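Local coordinates for protein nucleoside diphosphate kinase (Encephalitozoon cuniculi, PDB 3MPD) that probably transfers the gamma phosphate of ATP to nucleoside diphosphates through a phosphohistidine intermediate, supplying the cell with nucleoside triphosphates other than ATP, at residues Gln27-Lys32 with Gly103-Asp108. Sequence-based numbering, arbitrary orientation.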
# COMPACT_ATOMS: atom_id res chain seq x y z
N GLN A 27 -4.54 -0.15 8.58
CA GLN A 27 -5.85 -0.21 9.25
C GLN A 27 -6.13 1.05 10.08
O GLN A 27 -7.28 1.53 10.07
CB GLN A 27 -5.95 -1.45 10.17
CG GLN A 27 -7.31 -1.65 10.86
CD GLN A 27 -7.30 -2.86 11.88
OE1 GLN A 27 -6.51 -3.78 11.77
NE2 GLN A 27 -8.16 -2.81 12.85
N ARG A 28 -5.13 1.56 10.81
CA ARG A 28 -5.37 2.72 11.69
C ARG A 28 -5.83 3.93 10.86
O ARG A 28 -6.74 4.65 11.27
CB ARG A 28 -4.14 3.13 12.52
CG ARG A 28 -3.39 1.99 13.23
CD ARG A 28 -4.25 1.39 14.31
NE ARG A 28 -3.55 0.37 15.11
CZ ARG A 28 -2.88 0.58 16.25
NH1 ARG A 28 -2.75 1.79 16.76
NH2 ARG A 28 -2.38 -0.46 16.90
N PHE A 29 -5.19 4.14 9.72
CA PHE A 29 -5.49 5.28 8.86
C PHE A 29 -6.81 5.12 8.11
O PHE A 29 -7.61 6.08 7.96
CB PHE A 29 -4.34 5.53 7.88
CG PHE A 29 -3.14 6.10 8.55
CD1 PHE A 29 -2.92 7.47 8.53
CD2 PHE A 29 -2.23 5.28 9.23
CE1 PHE A 29 -1.82 8.01 9.19
CE2 PHE A 29 -1.12 5.84 9.91
CZ PHE A 29 -0.94 7.20 9.88
N GLU A 30 -7.04 3.91 7.63
CA GLU A 30 -8.20 3.63 6.80
C GLU A 30 -9.47 3.62 7.68
O GLU A 30 -10.52 4.10 7.26
CB GLU A 30 -7.98 2.26 6.10
CG GLU A 30 -9.10 1.81 5.17
CD GLU A 30 -8.79 0.52 4.39
OE1 GLU A 30 -8.23 -0.47 4.96
OE2 GLU A 30 -9.18 0.47 3.20
N GLU A 31 -9.36 3.11 8.92
CA GLU A 31 -10.52 3.07 9.84
C GLU A 31 -10.85 4.44 10.41
O GLU A 31 -12.00 4.70 10.79
CB GLU A 31 -10.34 2.06 11.00
CG GLU A 31 -10.48 0.64 10.55
CD GLU A 31 -10.36 -0.38 11.69
OE1 GLU A 31 -9.72 -0.13 12.77
OE2 GLU A 31 -10.88 -1.48 11.47
N LYS A 32 -9.84 5.32 10.45
CA LYS A 32 -10.04 6.70 10.90
C LYS A 32 -10.76 7.57 9.85
O LYS A 32 -11.28 8.65 10.18
CB LYS A 32 -8.70 7.34 11.28
CG LYS A 32 -8.79 8.77 11.89
CD LYS A 32 -9.66 8.86 13.17
CE LYS A 32 -9.33 10.14 13.96
NZ LYS A 32 -10.16 10.28 15.19
N GLY A 103 -2.47 2.22 22.37
CA GLY A 103 -3.49 2.46 21.34
C GLY A 103 -2.93 3.22 20.14
O GLY A 103 -3.52 3.17 19.07
N THR A 104 -1.79 3.91 20.29
CA THR A 104 -1.11 4.52 19.11
C THR A 104 -0.22 3.48 18.45
O THR A 104 0.11 2.46 19.04
CB THR A 104 -0.23 5.77 19.49
OG1 THR A 104 0.84 5.38 20.37
CG2 THR A 104 -1.07 6.89 20.16
N ILE A 105 0.19 3.75 17.22
CA ILE A 105 1.10 2.88 16.51
C ILE A 105 2.40 2.65 17.28
O ILE A 105 2.82 1.53 17.46
CB ILE A 105 1.36 3.43 15.09
CG1 ILE A 105 0.08 3.28 14.25
CG2 ILE A 105 2.49 2.67 14.43
CD1 ILE A 105 0.12 4.11 12.94
N ARG A 106 3.02 3.74 17.73
CA ARG A 106 4.28 3.62 18.49
C ARG A 106 4.05 3.03 19.87
O ARG A 106 4.86 2.24 20.35
CB ARG A 106 5.00 4.98 18.59
CG ARG A 106 5.54 5.41 17.22
CD ARG A 106 6.06 6.85 17.20
NE ARG A 106 6.70 7.17 15.91
CZ ARG A 106 6.89 8.42 15.50
NH1 ARG A 106 6.50 9.43 16.26
NH2 ARG A 106 7.47 8.67 14.34
N GLY A 107 2.95 3.41 20.52
CA GLY A 107 2.64 2.82 21.82
C GLY A 107 2.42 1.31 21.80
O GLY A 107 2.76 0.61 22.76
N ASP A 108 1.80 0.81 20.73
CA ASP A 108 1.42 -0.62 20.64
C ASP A 108 2.56 -1.51 20.09
O ASP A 108 2.66 -2.68 20.46
CB ASP A 108 0.18 -0.79 19.75
CG ASP A 108 -1.11 -0.25 20.41
OD1 ASP A 108 -1.16 -0.02 21.65
OD2 ASP A 108 -2.07 -0.04 19.66
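Arg28 reaches out from helix 22-32 to form a salt bridge with Asp108, its NH2 donating to OD2 of the aspartate at 2.8 Å. The bond is moderately bent, 144° at the hydrogen, and arrives on the anti lone pair of OD2; the guanidinium and carboxylate planes stand 63° apart. The other carboxylate oxygen turns back into its own segment, where Gly103 N donates to Asp108 OD1 over 2.7 Å. The Asp108 carboxylate thus links the arginine to the backbone at Gly103, just ahead of helix 105-109, and the two bonds, one to each oxygen, should limit its rotation. The second terminal nitrogen, Arg28 NH1, comes within 2.8 Å of Gly103 O, so the two terminal nitrogens face the carbonyl and the carboxylate respectively. Tyr109 OH adds a weak hydrogen bond to NH2. Thr104 occupies the N-cap of this short helix, and its OG1 accepts from Gly107 N at 2.9 Å while also being hydrogen-bonded to Ser101 O. Residues 103-108 lie in the long connection between strands 74-80 and 118-120 of the antiparallel sheet in the ferredoxin-like fold of NDP kinases. Arg106, which probably binds ATP as in related enzymes, bonds through NE to Asn116 O and through NH2 to Ile118 O. Closer to the Arg28 backbone the contact becomes apolar. With CG anti to the carbonyl carbon (chi1 -47°), Arg28 sets this methylene 3.8 Å from Ile105 CG1, and a bend at chi2 then directs the guanidinium toward Asp108. Further in, Ile105 CD1 meets Phe29 CE2 at 3.7 Å, the isoleucine crossing the phenylalanine at about a right angle. Both residues pack on Ile118 of strand 118-120, and the Phe29 ring also meets Trp79 and touches Leu91 of helix 84-92.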